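Local coordinates for protein putative phophotriesterase (Proteus mirabilis, PDB 3RHG) that probably hydrolyses ester bonds with the help of two bound divalent metal ions, as a zinc-binding member of the phosphotriesterase family of amidohydrolases, at residues P22-V34 with S100-A112. Residues are numbered along the deposited sequence; the frame is centred on the assembly and turned at random. Where two conformers were deposited one is given.
With ZN (zinc ion), chain B.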
# COMPACT_ATOMS: atom_id res chain seq x y z
N PRO A 22 10.09 -16.78 10.09
CA PRO A 22 9.63 -17.34 11.37
C PRO A 22 8.15 -17.21 11.67
O PRO A 22 7.69 -17.75 12.69
CB PRO A 22 10.46 -16.55 12.41
CG PRO A 22 10.63 -15.20 11.75
CD PRO A 22 10.82 -15.51 10.26
N HIS A 23 7.40 -16.48 10.85
CA HIS A 23 5.97 -16.36 11.17
C HIS A 23 5.14 -16.20 9.89
O HIS A 23 5.02 -15.08 9.37
CB HIS A 23 5.67 -15.19 12.13
CG HIS A 23 4.22 -15.12 12.56
ND1 HIS A 23 3.80 -15.33 13.86
CD2 HIS A 23 3.09 -14.87 11.84
CE1 HIS A 23 2.49 -15.20 13.93
NE2 HIS A 23 2.02 -14.93 12.72
N GLU A 24 4.58 -17.30 9.41
CA GLU A 24 3.77 -17.30 8.18
C GLU A 24 2.60 -18.24 8.40
O GLU A 24 2.58 -18.98 9.38
CB GLU A 24 4.62 -17.80 6.99
CG GLU A 24 5.89 -17.01 6.78
CD GLU A 24 5.63 -15.58 6.37
OE1 GLU A 24 4.50 -15.25 5.91
OE2 GLU A 24 6.57 -14.77 6.51
N HIS A 25 1.63 -18.22 7.50
CA HIS A 25 0.61 -19.26 7.47
C HIS A 25 0.55 -19.87 6.10
O HIS A 25 0.22 -19.19 5.15
CB HIS A 25 -0.76 -18.73 7.93
CG HIS A 25 -0.69 -18.09 9.27
ND1 HIS A 25 -0.84 -18.80 10.44
CD2 HIS A 25 -0.38 -16.82 9.65
CE1 HIS A 25 -0.68 -18.00 11.48
NE2 HIS A 25 -0.40 -16.79 11.02
N LEU A 26 0.94 -21.14 6.01
CA LEU A 26 0.81 -21.87 4.74
C LEU A 26 -0.62 -22.35 4.54
O LEU A 26 -1.19 -22.15 3.47
CB LEU A 26 1.78 -23.05 4.65
CG LEU A 26 3.22 -22.64 4.29
CD1 LEU A 26 3.78 -21.68 5.36
CD2 LEU A 26 4.13 -23.87 4.10
N PHE A 27 -1.16 -23.01 5.56
CA PHE A 27 -2.53 -23.54 5.54
C PHE A 27 -3.28 -23.06 6.77
O PHE A 27 -2.89 -23.33 7.92
CB PHE A 27 -2.51 -25.07 5.46
CG PHE A 27 -1.76 -25.59 4.26
CD1 PHE A 27 -2.36 -25.57 3.00
CD2 PHE A 27 -0.46 -26.08 4.37
CE1 PHE A 27 -1.69 -26.01 1.88
CE2 PHE A 27 0.23 -26.52 3.25
CZ PHE A 27 -0.38 -26.49 2.00
N ASN A 28 -4.32 -22.28 6.52
CA ASN A 28 -5.18 -21.78 7.56
C ASN A 28 -6.56 -21.57 6.94
O ASN A 28 -6.70 -21.52 5.72
CB ASN A 28 -4.63 -20.49 8.19
CG ASN A 28 -4.62 -19.29 7.22
OD1 ASN A 28 -4.29 -19.42 6.04
ND2 ASN A 28 -4.97 -18.12 7.73
N ASP A 29 -7.58 -21.49 7.78
CA ASP A 29 -8.94 -21.43 7.29
C ASP A 29 -9.66 -20.55 8.28
O ASP A 29 -9.73 -20.89 9.47
CB ASP A 29 -9.54 -22.85 7.27
CG ASP A 29 -10.94 -22.90 6.64
OD1 ASP A 29 -11.54 -21.83 6.39
OD2 ASP A 29 -11.45 -24.02 6.42
N LEU A 30 -10.14 -19.40 7.82
CA LEU A 30 -10.89 -18.48 8.68
C LEU A 30 -12.36 -18.46 8.28
O LEU A 30 -13.07 -17.45 8.47
CB LEU A 30 -10.29 -17.08 8.60
CG LEU A 30 -8.79 -17.07 8.91
CD1 LEU A 30 -8.20 -15.70 8.64
CD2 LEU A 30 -8.51 -17.52 10.34
N SER A 31 -12.83 -19.57 7.73
CA SER A 31 -14.21 -19.68 7.22
C SER A 31 -15.30 -19.49 8.25
O SER A 31 -16.45 -19.21 7.88
CB SER A 31 -14.41 -21.05 6.58
OG SER A 31 -13.78 -21.11 5.33
N GLY A 32 -14.98 -19.65 9.53
CA GLY A 32 -15.99 -19.53 10.58
C GLY A 32 -16.21 -18.10 11.06
O GLY A 32 -17.08 -17.85 11.90
N VAL A 33 -15.42 -17.17 10.51
CA VAL A 33 -15.47 -15.77 10.93
C VAL A 33 -15.48 -14.78 9.75
O VAL A 33 -14.95 -13.66 9.86
CB VAL A 33 -14.27 -15.42 11.86
CG1 VAL A 33 -14.44 -16.11 13.23
CG2 VAL A 33 -12.92 -15.80 11.21
N VAL A 34 -16.08 -15.16 8.63
CA VAL A 34 -16.27 -14.21 7.53
C VAL A 34 -17.18 -13.09 8.03
O VAL A 34 -18.26 -13.35 8.56
CB VAL A 34 -16.84 -14.89 6.26
CG1 VAL A 34 -17.09 -13.86 5.17
CG2 VAL A 34 -15.91 -16.01 5.78
N SER A 100 -8.51 -24.49 15.55
CA SER A 100 -9.52 -23.40 15.51
C SER A 100 -9.29 -22.46 14.33
O SER A 100 -10.22 -21.73 13.91
CB SER A 100 -9.50 -22.60 16.80
OG SER A 100 -8.35 -21.75 16.82
N ILE A 101 -8.05 -22.45 13.81
CA ILE A 101 -7.70 -21.62 12.66
C ILE A 101 -7.22 -22.45 11.45
O ILE A 101 -6.56 -21.94 10.52
CB ILE A 101 -6.73 -20.46 13.03
CG1 ILE A 101 -5.61 -20.91 13.95
CG2 ILE A 101 -7.52 -19.34 13.71
CD1 ILE A 101 -4.46 -19.88 14.03
N GLY A 102 -7.56 -23.73 11.47
CA GLY A 102 -7.41 -24.56 10.29
C GLY A 102 -6.04 -25.15 10.05
O GLY A 102 -5.67 -25.40 8.91
N ARG A 103 -5.29 -25.40 11.12
CA ARG A 103 -3.98 -26.05 10.96
C ARG A 103 -4.13 -27.31 10.11
O ARG A 103 -5.07 -28.08 10.33
CB ARG A 103 -3.40 -26.42 12.33
CG ARG A 103 -2.04 -27.09 12.23
CD ARG A 103 -1.44 -27.39 13.59
NE ARG A 103 -2.37 -28.17 14.41
CZ ARG A 103 -2.16 -28.50 15.67
NH1 ARG A 103 -1.01 -28.17 16.27
NH2 ARG A 103 -3.11 -29.17 16.34
N ASP A 104 -3.22 -27.52 9.16
CA ASP A 104 -3.28 -28.72 8.28
C ASP A 104 -1.93 -29.42 8.24
O ASP A 104 -1.14 -29.20 7.32
CB ASP A 104 -3.70 -28.36 6.85
CG ASP A 104 -4.14 -29.57 6.04
OD1 ASP A 104 -3.63 -30.69 6.30
OD2 ASP A 104 -5.03 -29.41 5.17
N ILE A 105 -1.67 -30.26 9.23
CA ILE A 105 -0.35 -30.86 9.42
C ILE A 105 0.02 -31.76 8.24
O ILE A 105 1.19 -31.80 7.81
CB ILE A 105 -0.26 -31.61 10.79
CG1 ILE A 105 1.19 -31.92 11.14
CG2 ILE A 105 -1.13 -32.87 10.79
CD1 ILE A 105 2.06 -30.65 11.27
N ARG A 106 -0.96 -32.45 7.67
CA ARG A 106 -0.67 -33.35 6.55
C ARG A 106 -0.24 -32.59 5.30
O ARG A 106 0.73 -32.99 4.62
CB ARG A 106 -1.82 -34.31 6.27
CG ARG A 106 -2.05 -35.33 7.38
CD ARG A 106 -3.41 -36.02 7.21
NE ARG A 106 -3.72 -36.93 8.32
CZ ARG A 106 -4.22 -36.55 9.49
NH1 ARG A 106 -4.46 -35.27 9.73
NH2 ARG A 106 -4.47 -37.45 10.44
N LYS A 107 -0.91 -31.49 5.00
CA LYS A 107 -0.47 -30.66 3.88
C LYS A 107 0.89 -29.98 4.11
O LYS A 107 1.66 -29.80 3.15
CB LYS A 107 -1.55 -29.65 3.46
CG LYS A 107 -2.72 -30.34 2.77
CD LYS A 107 -3.77 -29.37 2.27
CE LYS A 107 -4.96 -30.12 1.66
NZ LYS A 107 -5.70 -31.01 2.64
N LEU A 108 1.18 -29.60 5.36
CA LEU A 108 2.50 -29.03 5.67
C LEU A 108 3.59 -30.05 5.31
O LEU A 108 4.59 -29.69 4.68
CB LEU A 108 2.59 -28.61 7.14
CG LEU A 108 1.77 -27.37 7.55
CD1 LEU A 108 1.80 -27.20 9.06
CD2 LEU A 108 2.24 -26.10 6.85
N LYS A 109 3.41 -31.30 5.71
CA LYS A 109 4.37 -32.36 5.35
C LYS A 109 4.48 -32.53 3.83
O LYS A 109 5.58 -32.69 3.28
CB LYS A 109 3.96 -33.68 5.99
CG LYS A 109 4.71 -34.90 5.46
CD LYS A 109 4.37 -36.14 6.27
CE LYS A 109 5.30 -37.31 5.96
NZ LYS A 109 4.78 -38.14 4.85
N GLN A 110 3.34 -32.53 3.15
CA GLN A 110 3.32 -32.68 1.70
C GLN A 110 4.15 -31.59 1.03
O GLN A 110 4.92 -31.84 0.09
CB GLN A 110 1.89 -32.67 1.16
CG GLN A 110 1.10 -33.95 1.44
CD GLN A 110 -0.41 -33.74 1.34
OE1 GLN A 110 -0.90 -33.05 0.45
NE2 GLN A 110 -1.15 -34.34 2.26
N VAL A 111 3.98 -30.36 1.50
CA VAL A 111 4.74 -29.24 0.94
C VAL A 111 6.24 -29.39 1.17
O VAL A 111 7.07 -29.13 0.28
CB VAL A 111 4.24 -27.89 1.51
CG1 VAL A 111 5.25 -26.78 1.21
CG2 VAL A 111 2.87 -27.59 0.94
N ALA A 112 6.61 -29.78 2.38
CA ALA A 112 8.01 -29.99 2.70
C ALA A 112 8.62 -31.02 1.74
O ALA A 112 9.72 -30.83 1.21
CB ALA A 112 8.15 -30.45 4.15
ZN ZN B . 0.07 -15.20 12.14
O HOH W 1 -1.32 -25.28 8.86
O HOH W 2 -11.58 -20.50 11.60
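Phe27 lays its ring against the first turns of helix 105-115, crossing the Lys107 side chain at about a right angle. Lys107 CB sits over the middle of one ring face, 3.7 Å from the centroid, a CH-pi contact, while Val111 CG2 (3.6 Å from Phe27 CZ) and Leu108 CD2 meet the ring edge in its plane. With CG anti to the carbonyl carbon (chi1 -58°), the Phe27 ring reaches the helix, and a flat aromatic suits a site bounded by a methylene above and methyls at the rim. Leu108 CD2 also touches Leu26 CB, extending the apolar patch.

Lys107 serves twice: CB covers the ring, while the chain, bent at its last torsion, brings Lys107 NZ to Asp104 OD2 in a salt bridge of 3.1 Å. Asp104, the N-cap, accepts from Lys107 N through OD1, with the donor above the carboxylate plane, and so ties off the helix start. A water bridges Phe27 O and Asp104 N.

Further along, Asp29 N donates to Ile101 O (3.0 Å, 158°), approaching from above the carbonyl plane; a CB on Gly102 would run into Asp29 N, so a glycine suits this close passage, as it does the positive phi. Just before Leu26 in the chain, His23 and His25 bind zinc through NE2, together with Glu166 and Asp294. This is the HxH motif ending the first strand of the amidohydrolase beta/alpha barrel, its following loop packed on the loop and helix after the second strand.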